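Local coordinates for protein cellulase (Bacillus sp. BG-CS10, PDB 5E09) that probably cleaves the beta-1,4-glucan chains of cellulose with a family 5 glycosidase barrel joined to carbohydrate-binding modules, at residues D248-F253 with N301-T306; T259-A262 with P266-L269; V223-F228 with L290-F295; F295-L300 with V305-W310. One frame throughout, in Å; residues are numbered along the deposited sequence.

Interaction 1: D248-F253 with N301-T306; sequences DIIDTF and NERDVT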
loop_
_atom_site.group_PDB
_atom_site.type_symbol
_atom_site.label_atom_id
_atom_site.label_comp_id
_atom_site.label_asym_id
_atom_site.label_seq_id
_atom_site.Cartn_x
_atom_site.Cartn_y
_atom_site.Cartn_z
ATOM N N ASP A 248 8.697 4.113 -12.684
ATOM C CA ASP A 248 7.494 4.858 -12.329
ATOM C C ASP A 248 7.707 5.623 -11.028
ATOM O O ASP A 248 7.308 6.792 -10.903
ATOM C CB ASP A 248 6.292 3.931 -12.201
ATOM C CG ASP A 248 4.994 4.694 -12.074
ATOM O OD1 ASP A 248 4.531 5.239 -13.100
ATOM O OD2 ASP A 248 4.444 4.760 -10.950
ATOM N N ILE A 249 8.343 4.970 -10.058
ATOM C CA ILE A 249 8.708 5.680 -8.828
ATOM C C ILE A 249 9.630 6.887 -9.102
ATOM O O ILE A 249 9.363 8.033 -8.664
ATOM C CB ILE A 249 9.392 4.731 -7.833
ATOM C CG1 ILE A 249 8.387 3.680 -7.346
ATOM C CG2 ILE A 249 9.991 5.514 -6.672
ATOM C CD1 ILE A 249 9.004 2.544 -6.570
ATOM N N ILE A 250 10.703 6.625 -9.842
ATOM C CA ILE A 250 11.699 7.651 -10.137
ATOM C C ILE A 250 11.093 8.857 -10.853
ATOM O O ILE A 250 11.291 9.992 -10.424
ATOM C CB ILE A 250 12.854 7.073 -10.979
ATOM C CG1 ILE A 250 13.737 6.180 -10.107
ATOM C CG2 ILE A 250 13.689 8.187 -11.595
ATOM C CD1 ILE A 250 14.904 5.586 -10.842
ATOM N N ASP A 251 10.350 8.610 -11.929
ATOM C CA ASP A 251 9.709 9.684 -12.685
ATOM C C ASP A 251 8.721 10.463 -11.818
ATOM O O ASP A 251 8.778 11.711 -11.741
ATOM C CB ASP A 251 8.987 9.124 -13.919
ATOM C CG ASP A 251 9.940 8.473 -14.916
ATOM O OD1 ASP A 251 11.165 8.704 -14.822
ATOM O OD2 ASP A 251 9.462 7.735 -15.805
ATOM N N THR A 252 7.825 9.722 -11.160
ATOM C CA THR A 252 6.798 10.346 -10.333
ATOM C C THR A 252 7.404 11.337 -9.352
ATOM O O THR A 252 7.045 12.529 -9.326
ATOM C CB THR A 252 5.985 9.305 -9.541
ATOM O OG1 THR A 252 5.319 8.417 -10.450
ATOM C CG2 THR A 252 4.955 9.995 -8.660
ATOM N N PHE A 253 8.351 10.867 -8.554
ATOM C CA PHE A 253 8.823 11.739 -7.494
ATOM C C PHE A 253 9.896 12.714 -7.972
ATOM O O PHE A 253 10.169 13.709 -7.309
ATOM C CB PHE A 253 9.266 10.893 -6.309
ATOM C CG PHE A 253 8.102 10.258 -5.596
ATOM C CD1 PHE A 253 7.278 11.024 -4.788
ATOM C CD2 PHE A 253 7.783 8.927 -5.798
ATOM C CE1 PHE A 253 6.182 10.468 -4.154
ATOM C CE2 PHE A 253 6.689 8.357 -5.166
ATOM C CZ PHE A 253 5.885 9.129 -4.340
ATOM N N ASN A 301 13.370 9.533 0.451
ATOM C CA ASN A 301 14.390 10.147 1.293
ATOM C C ASN A 301 15.342 11.017 0.487
ATOM O O ASN A 301 15.632 12.144 0.883
ATOM C CB ASN A 301 15.170 9.082 2.060
ATOM C CG ASN A 301 14.340 8.436 3.147
ATOM O OD1 ASN A 301 13.371 9.010 3.629
ATOM N ND2 ASN A 301 14.731 7.232 3.551
ATOM N N GLU A 302 15.810 10.506 -0.650
ATOM C CA GLU A 302 16.671 11.299 -1.527
ATOM C C GLU A 302 15.974 12.583 -1.986
ATOM O O GLU A 302 16.637 13.572 -2.311
ATOM C CB GLU A 302 17.114 10.484 -2.749
ATOM C CG GLU A 302 18.452 9.766 -2.585
ATOM C CD GLU A 302 18.930 9.103 -3.872
ATOM O OE1 GLU A 302 18.213 9.181 -4.892
ATOM O OE2 GLU A 302 20.033 8.510 -3.865
ATOM N N ARG A 303 14.640 12.575 -2.015
ATOM C CA ARG A 303 13.922 13.771 -2.452
ATOM C C ARG A 303 13.181 14.525 -1.338
ATOM O O ARG A 303 12.290 15.328 -1.624
ATOM C CB ARG A 303 12.941 13.400 -3.562
ATOM C CG ARG A 303 13.619 13.072 -4.877
ATOM C CD ARG A 303 12.755 12.159 -5.729
ATOM N NE ARG A 303 13.472 11.668 -6.899
ATOM C CZ ARG A 303 14.304 10.630 -6.885
ATOM N NH1 ARG A 303 14.536 9.972 -5.755
ATOM N NH2 ARG A 303 14.910 10.254 -8.003
ATOM N N ASP A 304 13.557 14.272 -0.084
ATOM C CA ASP A 304 12.962 14.945 1.080
ATOM C C ASP A 304 11.433 14.904 1.125
ATOM O O ASP A 304 10.789 15.869 1.552
ATOM C CB ASP A 304 13.415 16.405 1.143
ATOM C CG ASP A 304 14.913 16.545 1.320
ATOM O OD1 ASP A 304 15.537 15.632 1.907
ATOM O OD2 ASP A 304 15.466 17.569 0.863
ATOM N N VAL A 305 10.852 13.793 0.691
ATOM C CA VAL A 305 9.410 13.619 0.794
ATOM C C VAL A 305 9.050 12.929 2.100
ATOM O O VAL A 305 9.407 11.772 2.311
ATOM C CB VAL A 305 8.840 12.798 -0.379
ATOM C CG1 VAL A 305 7.332 12.606 -0.205
ATOM C CG2 VAL A 305 9.148 13.474 -1.705
ATOM N N THR A 306 8.350 13.642 2.976
ATOM C CA THR A 306 7.830 13.035 4.190
ATOM C C THR A 306 6.691 12.097 3.800
ATOM O O THR A 306 5.792 12.491 3.065
ATOM C CB THR A 306 7.343 14.097 5.187
ATOM O OG1 THR A 306 8.477 14.703 5.824
ATOM C CG2 THR A 306 6.454 13.480 6.249
#
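The aliphatic part of the Arg-303 side chain lies alongside the last peptide of segment 248-253, with Arg-303 CD 3.4 Å from Phe-253 O and 3.8 Å from Phe-253 CB. The extended run from CG to NE (chi3 -171°) takes the guanidinium past this carbonyl to the preceding turn of the helix, where Arg-303 NH2 comes within 4.3 Å of Ile-250 CG2. Its polar atoms are used on both helices: NE bonds Asn-254 OD1, just beyond Phe-253, and NH1 bonds the carbonyl of His-299. A long salt bridge, 3.9 Å between Arg-303 NH1 and Glu-302 OE1, adds a weaker tie. Deeper in, Val-305 CG2 meets the Phe-253 ring obliquely, 4.4 Å from CD1, while Leu-296 and Leu-300 also pack on this phenylalanine. The contact thus joins helix 243-261 to the C-terminal end of helix 286-302, two neighbouring outer helices of the (beta/alpha)8 barrel. Helix 286-302 ends in a Schellman motif, with Asp-304 at positive phi and its N 3.1 Å from Asn-301 O; the turn brings Val-305 round to the Phe-253 ring. With an alanine in place of Arg-303, Asn-254 OD1 and the His-299 carbonyl would probably lose their arginine partner, and the flank of Phe-253 would lose its aliphatic cover. No hydrogen bond links the two segments directly, which implies that they meet through van der Waals contact, chiefly of the arginine's methylenes, while its polar atoms bond to residues flanking the contact, Asn-254 and His-299.

Interaction 2: T259-A262 with P266-L269; sequences TFTA and PVVL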
loop_
_atom_site.group_PDB
_atom_site.type_symbol
_atom_site.label_atom_id
_atom_site.label_comp_id
_atom_site.label_asym_id
_atom_site.label_seq_id
_atom_site.Cartn_x
_atom_site.Cartn_y
_atom_site.Cartn_z
ATOM N N THR A 259 8.692 20.273 -9.044
ATOM C CA THR A 259 7.612 21.247 -8.953
ATOM C C THR A 259 7.520 21.914 -7.581
ATOM O O THR A 259 7.340 23.125 -7.498
ATOM C CB THR A 259 6.260 20.605 -9.293
ATOM O OG1 THR A 259 6.323 20.053 -10.612
ATOM C CG2 THR A 259 5.145 21.645 -9.237
ATOM N N PHE A 260 7.655 21.141 -6.508
ATOM C CA PHE A 260 7.427 21.685 -5.171
ATOM C C PHE A 260 8.681 21.787 -4.297
ATOM O O PHE A 260 9.076 22.884 -3.893
ATOM C CB PHE A 260 6.383 20.849 -4.439
ATOM C CG PHE A 260 5.021 20.896 -5.061
ATOM C CD1 PHE A 260 4.250 22.044 -4.988
ATOM C CD2 PHE A 260 4.502 19.786 -5.704
ATOM C CE1 PHE A 260 2.992 22.090 -5.555
ATOM C CE2 PHE A 260 3.237 19.825 -6.272
ATOM C CZ PHE A 260 2.486 20.978 -6.197
ATOM N N THR A 261 9.285 20.643 -3.986
ATOM C CA THR A 261 10.422 20.596 -3.065
ATOM C C THR A 261 11.597 21.468 -3.529
ATOM O O THR A 261 12.249 22.118 -2.716
ATOM C CB THR A 261 10.908 19.143 -2.864
ATOM O OG1 THR A 261 9.874 18.378 -2.229
ATOM C CG2 THR A 261 12.156 19.098 -1.997
ATOM N N ALA A 262 11.854 21.484 -4.834
ATOM C CA ALA A 262 12.929 22.296 -5.400
ATOM C C ALA A 262 12.700 23.781 -5.120
ATOM O O ALA A 262 13.642 24.527 -4.854
ATOM C CB ALA A 262 13.049 22.050 -6.891
ATOM N N PRO A 266 7.214 22.162 0.689
ATOM C CA PRO A 266 7.438 20.809 1.200
ATOM C C PRO A 266 6.297 19.869 0.817
ATOM O O PRO A 266 5.146 20.301 0.724
ATOM C CB PRO A 266 7.499 21.018 2.710
ATOM C CG PRO A 266 6.591 22.176 2.945
ATOM C CD PRO A 266 6.744 23.079 1.745
ATOM N N VAL A 267 6.622 18.599 0.601
ATOM C CA VAL A 267 5.644 17.622 0.157
ATOM C C VAL A 267 5.413 16.529 1.202
ATOM O O VAL A 267 6.357 16.020 1.811
ATOM C CB VAL A 267 6.081 16.972 -1.173
ATOM C CG1 VAL A 267 5.066 15.921 -1.628
ATOM C CG2 VAL A 267 6.274 18.037 -2.241
ATOM N N VAL A 268 4.143 16.203 1.422
ATOM C CA VAL A 268 3.758 15.033 2.192
ATOM C C VAL A 268 3.084 13.992 1.291
ATOM O O VAL A 268 2.039 14.245 0.667
ATOM C CB VAL A 268 2.810 15.389 3.353
ATOM C CG1 VAL A 268 2.295 14.117 4.018
ATOM C CG2 VAL A 268 3.517 16.277 4.377
ATOM N N LEU A 269 3.719 12.829 1.205
ATOM C CA LEU A 269 3.098 11.653 0.625
ATOM C C LEU A 269 2.087 11.130 1.644
ATOM O O LEU A 269 2.396 10.249 2.439
ATOM C CB LEU A 269 4.151 10.595 0.280
ATOM C CG LEU A 269 3.657 9.353 -0.459
ATOM C CD1 LEU A 269 2.940 9.753 -1.737
ATOM C CD2 LEU A 269 4.821 8.434 -0.774
HETATM O O HOH W 1 9.677 18.474 0.309
#
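With chi1 of -64°, Thr-261 sets OG1 beside its backbone N, and Val-267, at chi1 179°, does the same with CG2; hydroxyl and methyl are thereby brought together, and Phe-260 CB comes up to the same methyl. Val-267 CG2 lies 3.6 Å from Phe-260 CB and equally 3.6 Å from Thr-261 OG1. The threonine and valine side chains cross at about a right angle. The phenyl ring itself leads away from Val-267, to lie against Leu-204 and Leu-207 of helix 201-214 and Ala-221 of strand 219-225, with Thr-259 CG2 over the centre of one face. Here helix 243-261 gives way, through a short loop, to strand 267-272, the final step of a beta-alpha-beta crossover from strand 219-225 within the (beta/alpha)8 barrel. The helix widens to a pi-type turn at 259-261. A water bridges the two elements where direct hydrogen bonds are lacking: it accepts from Val-267 N at 3.1 Å and stands 2.5 Å from Thr-261 OG1, a short distance for such a bond.

Interaction 3: V223-F228 with L290-F295; sequences VHYYGF and LKFFEF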
loop_
_atom_site.group_PDB
_atom_site.type_symbol
_atom_site.label_atom_id
_atom_site.label_comp_id
_atom_site.label_asym_id
_atom_site.label_seq_id
_atom_site.Cartn_x
_atom_site.Cartn_y
_atom_site.Cartn_z
ATOM N N VAL A 223 0.439 14.483 -1.902
ATOM C CA VAL A 223 0.044 13.548 -2.949
ATOM C C VAL A 223 -0.005 12.140 -2.375
ATOM O O VAL A 223 0.458 11.900 -1.254
ATOM C CB VAL A 223 0.996 13.591 -4.166
ATOM C CG1 VAL A 223 0.809 14.888 -4.941
ATOM C CG2 VAL A 223 2.447 13.429 -3.738
ATOM N N HIS A 224 -0.587 11.223 -3.141
ATOM C CA HIS A 224 -0.702 9.826 -2.744
ATOM C C HIS A 224 -0.025 8.950 -3.784
ATOM O O HIS A 224 0.072 9.331 -4.947
ATOM C CB HIS A 224 -2.168 9.414 -2.586
ATOM C CG HIS A 224 -2.856 10.055 -1.423
ATOM N ND1 HIS A 224 -4.199 9.871 -1.158
ATOM C CD2 HIS A 224 -2.393 10.877 -0.454
ATOM C CE1 HIS A 224 -4.529 10.553 -0.082
ATOM N NE2 HIS A 224 -3.454 11.176 0.368
ATOM N N TYR A 225 0.436 7.773 -3.373
ATOM C CA TYR A 225 1.109 6.869 -4.298
ATOM C C TYR A 225 0.953 5.410 -3.882
ATOM O O TYR A 225 1.221 5.050 -2.744
ATOM C CB TYR A 225 2.592 7.222 -4.403
ATOM C CG TYR A 225 3.292 6.467 -5.502
ATOM C CD1 TYR A 225 3.126 6.840 -6.831
ATOM C CD2 TYR A 225 4.105 5.376 -5.220
ATOM C CE1 TYR A 225 3.754 6.157 -7.845
ATOM C CE2 TYR A 225 4.739 4.683 -6.231
ATOM C CZ TYR A 225 4.562 5.081 -7.542
ATOM O OH TYR A 225 5.190 4.402 -8.557
ATOM N N TYR A 226 0.532 4.568 -4.818
ATOM C CA TYR A 226 0.238 3.176 -4.498
ATOM C C TYR A 226 0.912 2.216 -5.458
ATOM O O TYR A 226 0.543 1.049 -5.544
ATOM C CB TYR A 226 -1.272 2.944 -4.492
ATOM C CG TYR A 226 -1.920 3.435 -3.224
ATOM C CD1 TYR A 226 -1.983 2.619 -2.099
ATOM C CD2 TYR A 226 -2.449 4.719 -3.140
ATOM C CE1 TYR A 226 -2.563 3.063 -0.923
ATOM C CE2 TYR A 226 -3.029 5.174 -1.967
ATOM C CZ TYR A 226 -3.084 4.341 -0.862
ATOM O OH TYR A 226 -3.666 4.778 0.307
ATOM N N GLY A 227 1.901 2.725 -6.183
ATOM C CA GLY A 227 2.733 1.901 -7.033
ATOM C C GLY A 227 2.208 1.770 -8.444
ATOM O O GLY A 227 1.001 1.857 -8.686
ATOM N N PHE A 228 3.140 1.572 -9.372
ATOM C CA PHE A 228 2.830 1.243 -10.750
ATOM C C PHE A 228 1.736 0.177 -10.791
ATOM O O PHE A 228 1.927 -0.946 -10.321
ATOM C CB PHE A 228 4.095 0.773 -11.466
ATOM C CG PHE A 228 3.900 0.486 -12.919
ATOM C CD1 PHE A 228 3.406 1.461 -13.770
ATOM C CD2 PHE A 228 4.231 -0.755 -13.444
ATOM C CE1 PHE A 228 3.230 1.203 -15.121
ATOM C CE2 PHE A 228 4.058 -1.023 -14.796
ATOM C CZ PHE A 228 3.556 -0.042 -15.635
ATOM N N LEU A 290 8.894 -6.356 -0.236
ATOM C CA LEU A 290 10.010 -5.748 0.492
ATOM C C LEU A 290 10.895 -4.894 -0.417
ATOM O O LEU A 290 11.228 -3.753 -0.082
ATOM C CB LEU A 290 10.855 -6.825 1.169
ATOM C CG LEU A 290 10.159 -7.698 2.214
ATOM C CD1 LEU A 290 11.088 -8.801 2.696
ATOM C CD2 LEU A 290 9.671 -6.856 3.380
ATOM N N LYS A 291 11.269 -5.439 -1.571
ATOM C CA LYS A 291 12.100 -4.683 -2.506
ATOM C C LYS A 291 11.411 -3.391 -2.973
ATOM O O LYS A 291 12.054 -2.329 -3.090
ATOM C CB LYS A 291 12.486 -5.561 -3.700
ATOM C CG LYS A 291 13.557 -6.604 -3.357
ATOM C CD LYS A 291 14.051 -7.360 -4.592
ATOM C CE LYS A 291 13.026 -8.369 -5.070
ATOM N NZ LYS A 291 13.564 -9.239 -6.156
ATOM N N PHE A 292 10.101 -3.474 -3.211
ATOM C CA PHE A 292 9.339 -2.295 -3.602
ATOM C C PHE A 292 9.448 -1.208 -2.539
ATOM O O PHE A 292 9.833 -0.073 -2.836
ATOM C CB PHE A 292 7.864 -2.632 -3.846
ATOM C CG PHE A 292 6.998 -1.415 -4.060
ATOM C CD1 PHE A 292 6.876 -0.848 -5.320
ATOM C CD2 PHE A 292 6.321 -0.831 -3.001
ATOM C CE1 PHE A 292 6.089 0.282 -5.522
ATOM C CE2 PHE A 292 5.540 0.297 -3.195
ATOM C CZ PHE A 292 5.426 0.855 -4.459
ATOM N N PHE A 293 9.105 -1.548 -1.300
ATOM C CA PHE A 293 9.107 -0.527 -0.252
ATOM C C PHE A 293 10.509 0.019 0.046
ATOM O O PHE A 293 10.665 1.215 0.319
ATOM C CB PHE A 293 8.449 -1.072 1.017
ATOM C CG PHE A 293 6.946 -1.092 0.940
ATOM C CD1 PHE A 293 6.211 0.049 1.228
ATOM C CD2 PHE A 293 6.270 -2.239 0.550
ATOM C CE1 PHE A 293 4.821 0.051 1.144
ATOM C CE2 PHE A 293 4.875 -2.250 0.466
ATOM C CZ PHE A 293 4.152 -1.099 0.764
ATOM N N GLU A 294 11.526 -0.838 -0.035
ATOM C CA GLU A 294 12.909 -0.392 0.166
ATOM C C GLU A 294 13.304 0.655 -0.885
ATOM O O GLU A 294 13.821 1.740 -0.561
ATOM C CB GLU A 294 13.868 -1.591 0.118
ATOM C CG GLU A 294 15.289 -1.308 0.612
ATOM C CD GLU A 294 16.192 -0.740 -0.466
ATOM O OE1 GLU A 294 15.964 -1.038 -1.662
ATOM O OE2 GLU A 294 17.130 0.010 -0.113
ATOM N N PHE A 295 13.052 0.319 -2.146
ATOM C CA PHE A 295 13.328 1.232 -3.251
ATOM C C PHE A 295 12.582 2.569 -3.090
ATOM O O PHE A 295 13.183 3.661 -3.115
ATOM C CB PHE A 295 12.946 0.549 -4.562
ATOM C CG PHE A 295 13.420 1.264 -5.786
ATOM C CD1 PHE A 295 14.695 1.046 -6.282
ATOM C CD2 PHE A 295 12.584 2.136 -6.459
ATOM C CE1 PHE A 295 15.132 1.700 -7.425
ATOM C CE2 PHE A 295 13.010 2.788 -7.600
ATOM C CZ PHE A 295 14.285 2.572 -8.086
#
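Phe-292 meets Tyr-225 and Gly-227 with the end of its ring, on the side of the (beta/alpha)8 barrel where strand 219-225 gives way to the loop leading to helix 229-232. This is the C-terminal end of the strands, at which family 5 glycosidases have their substrate cleft. CG of Phe-292 lies anti to its backbone N (chi1 172°), an arrangement that sends the ring outward from helix 286-302 toward the loop. The two rings have nearly parallel planes but do not stack: Tyr-225 CE2 arrives at the edge of the phenylalanine, near its plane and 4.3 Å from CZ, while Phe-292 CZ approaches the tyrosine obliquely, so that the rings lie side by side with a small step. Behind this pair the phenylalanine is braced by its own neighbour, for Phe-292 CD2 stands 3.8 Å above one face of the Phe-293 ring. The tyrosine is fixed at its far end, where its OH bonds Asp-248 OD2 of helix 243-261, and Phe-253 meets its ring edge-to-face. After Tyr-225 the chain doubles over its own ring, and Gly-227 N stands 3.4 Å above one face, toward the rim. Gly-227 adopts phi 90° and psi 151°, a conformation in which a side chain would jam against the carbonyl O of Tyr-226. It would also be pressed against the phenylalanine, since a CB on Gly-227 would fall only 3.2 Å from Phe-292 CZ. As it is, Gly-227 CA touches the ring obliquely, 3.9 Å from Phe-292 CZ.

Interaction 4: F295-L300 with V305-W310; sequences FLIHHL and VTHMLW
Leu-300 lies between Val-305 and His-307 where helix 286-302 turns back into strand 306-311, closing the beta-alpha-beta unit that begins with strand 267-272 in the (beta/alpha)8 barrel. Packing is tight around this leucine. Its CD1 reaches the histidine, 3.7 Å from His-307 CB and 3.8 Å from CD2, and its CD2 lies 3.9 Å from Val-305 CB. His-307 points toward the helix, and with CG between its backbone N and carbonyl carbon (chi1 55°) its ring lies obliquely against Leu-300 CD1 and Ile-297 CG2. If an alanine stood in place of Leu-300, the His-307 ring would probably be freer to turn and Val-305 would lose its cover on the helix side. One turn earlier the contact loosens and thins to a single touch, Ile-297 CG2 at 3.8 Å from His-307 NE2, with the side chains crossing at about a right angle. Phe-272 meets the imidazole at nearly a right angle between ring planes. The backbones are joined at the tight end by the longer-range bond of the Schellman turn, Val-305 N to Leu-300 O, 2.9 Å long with an N-H...O angle of 168°.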
loop_
_atom_site.group_PDB
_atom_site.type_symbol
_atom_site.label_atom_id
_atom_site.label_comp_id
_atom_site.label_asym_id
_atom_site.label_seq_id
_atom_site.Cartn_x
_atom_site.Cartn_y
_atom_site.Cartn_z
ATOM N N PHE A 295 13.052 0.319 -2.146
ATOM C CA PHE A 295 13.328 1.232 -3.251
ATOM C C PHE A 295 12.582 2.569 -3.090
ATOM O O PHE A 295 13.183 3.661 -3.115
ATOM C CB PHE A 295 12.946 0.549 -4.562
ATOM C CG PHE A 295 13.420 1.264 -5.786
ATOM C CD1 PHE A 295 14.695 1.046 -6.282
ATOM C CD2 PHE A 295 12.584 2.136 -6.459
ATOM C CE1 PHE A 295 15.132 1.700 -7.425
ATOM C CE2 PHE A 295 13.010 2.788 -7.600
ATOM C CZ PHE A 295 14.285 2.572 -8.086
ATOM N N LEU A 296 11.268 2.466 -2.905
ATOM C CA LEU A 296 10.410 3.637 -2.743
ATOM C C LEU A 296 10.898 4.579 -1.645
ATOM O O LEU A 296 11.061 5.786 -1.874
ATOM C CB LEU A 296 8.972 3.206 -2.436
ATOM C CG LEU A 296 7.991 4.346 -2.140
ATOM C CD1 LEU A 296 7.904 5.307 -3.322
ATOM C CD2 LEU A 296 6.609 3.812 -1.776
ATOM N N ILE A 297 11.126 4.039 -0.449
ATOM C CA ILE A 297 11.497 4.908 0.661
ATOM C C ILE A 297 12.904 5.489 0.458
ATOM O O ILE A 297 13.158 6.640 0.835
ATOM C CB ILE A 297 11.386 4.174 2.006
ATOM C CG1 ILE A 297 9.913 3.864 2.281
ATOM C CG2 ILE A 297 11.945 5.031 3.138
ATOM C CD1 ILE A 297 9.670 2.995 3.491
ATOM N N HIS A 298 13.800 4.729 -0.175
ATOM C CA HIS A 298 15.091 5.303 -0.549
ATOM C C HIS A 298 14.903 6.564 -1.390
ATOM O O HIS A 298 15.482 7.621 -1.090
ATOM C CB HIS A 298 15.948 4.304 -1.324
ATOM C CG HIS A 298 17.153 4.919 -1.969
ATOM N ND1 HIS A 298 18.028 5.734 -1.285
ATOM C CD2 HIS A 298 17.631 4.830 -3.235
ATOM C CE1 HIS A 298 18.992 6.124 -2.100
ATOM N NE2 HIS A 298 18.775 5.590 -3.289
ATOM N N HIS A 299 14.086 6.471 -2.436
ATOM C CA HIS A 299 13.980 7.618 -3.339
ATOM C C HIS A 299 13.181 8.789 -2.735
ATOM O O HIS A 299 13.464 9.970 -3.030
ATOM C CB HIS A 299 13.406 7.167 -4.677
ATOM C CG HIS A 299 14.411 6.464 -5.536
ATOM N ND1 HIS A 299 15.406 7.135 -6.214
ATOM C CD2 HIS A 299 14.603 5.147 -5.790
ATOM C CE1 HIS A 299 16.158 6.264 -6.864
ATOM N NE2 HIS A 299 15.693 5.052 -6.627
ATOM N N LEU A 300 12.231 8.472 -1.857
ATOM C CA LEU A 300 11.523 9.511 -1.107
ATOM C C LEU A 300 12.493 10.276 -0.220
ATOM O O LEU A 300 12.439 11.509 -0.136
ATOM C CB LEU A 300 10.400 8.923 -0.249
ATOM C CG LEU A 300 9.231 8.247 -0.970
ATOM C CD1 LEU A 300 8.213 7.717 0.032
ATOM C CD2 LEU A 300 8.580 9.196 -1.972
ATOM N N VAL A 305 10.852 13.793 0.691
ATOM C CA VAL A 305 9.410 13.619 0.794
ATOM C C VAL A 305 9.050 12.929 2.100
ATOM O O VAL A 305 9.407 11.772 2.311
ATOM C CB VAL A 305 8.840 12.798 -0.379
ATOM C CG1 VAL A 305 7.332 12.606 -0.205
ATOM C CG2 VAL A 305 9.148 13.474 -1.705
ATOM N N THR A 306 8.350 13.642 2.976
ATOM C CA THR A 306 7.830 13.035 4.190
ATOM C C THR A 306 6.691 12.097 3.800
ATOM O O THR A 306 5.792 12.491 3.065
ATOM C CB THR A 306 7.343 14.097 5.187
ATOM O OG1 THR A 306 8.477 14.703 5.824
ATOM C CG2 THR A 306 6.454 13.480 6.249
ATOM N N HIS A 307 6.737 10.852 4.269
ATOM C CA HIS A 307 5.755 9.855 3.852
ATOM C C HIS A 307 4.943 9.304 5.020
ATOM O O HIS A 307 5.406 9.286 6.163
ATOM C CB HIS A 307 6.453 8.709 3.119
ATOM C CG HIS A 307 7.559 8.081 3.907
ATOM N ND1 HIS A 307 7.326 7.277 5.003
ATOM C CD2 HIS A 307 8.902 8.153 3.769
ATOM C CE1 HIS A 307 8.483 6.877 5.501
ATOM N NE2 HIS A 307 9.456 7.396 4.773
HETATM N N MSE A 308 3.731 8.848 4.717
HETATM C CA MSE A 308 2.791 8.357 5.726
HETATM C C MSE A 308 2.073 7.083 5.265
HETATM O O MSE A 308 1.247 7.123 4.350
HETATM C CB MSE A 308 1.762 9.438 6.064
HETATM C CG MSE A 308 2.370 10.803 6.339
HETATM SE SE MSE A 308 1.067 12.068 6.988
HETATM C CE MSE A 308 1.040 11.542 8.866
ATOM N N LEU A 309 2.384 5.964 5.912
ATOM C CA LEU A 309 1.899 4.651 5.498
ATOM C C LEU A 309 0.396 4.493 5.701
ATOM O O LEU A 309 -0.135 4.836 6.757
ATOM C CB LEU A 309 2.645 3.560 6.274
ATOM C CG LEU A 309 2.179 2.108 6.147
ATOM C CD1 LEU A 309 2.584 1.528 4.801
ATOM C CD2 LEU A 309 2.722 1.271 7.300
ATOM N N TRP A 310 -0.286 3.970 4.688
ATOM C CA TRP A 310 -1.711 3.690 4.819
ATOM C C TRP A 310 -1.910 2.367 5.551
ATOM O O TRP A 310 -1.456 1.321 5.087
ATOM C CB TRP A 310 -2.402 3.641 3.451
ATOM C CG TRP A 310 -3.850 3.257 3.558
ATOM C CD1 TRP A 310 -4.415 2.063 3.195
ATOM C CD2 TRP A 310 -4.909 4.050 4.090
ATOM N NE1 TRP A 310 -5.760 2.075 3.458
ATOM C CE2 TRP A 310 -6.093 3.295 4.015
ATOM C CE3 TRP A 310 -4.979 5.349 4.616
ATOM C CZ2 TRP A 310 -7.330 3.770 4.441
ATOM C CZ3 TRP A 310 -6.208 5.828 5.046
ATOM C CH2 TRP A 310 -7.366 5.039 4.956
#

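In the fold
All four contacts belong to the (beta/alpha)8 barrel of the cellulase. Interactions 1, 3 and 4 share helix 286-302, which meets helix 243-261, the end of strand 219-225 and strand 306-311 in turn. Interaction 1 is the least buried, with an arginine's methylenes laid along a helix; interactions 2, 3 and 4 are buried. Interactions 2 and 4 both join a helix end to the strand that follows, one through a water and the other through a direct backbone bond, whereas interaction 3 is aromatic and lies where strand 219-225 ends, about 17 Å between centres from interaction 2. Leu-269 of interaction 2 packs against Phe-253, Leu-300 and Val-305, linking it to interactions 1 and 4.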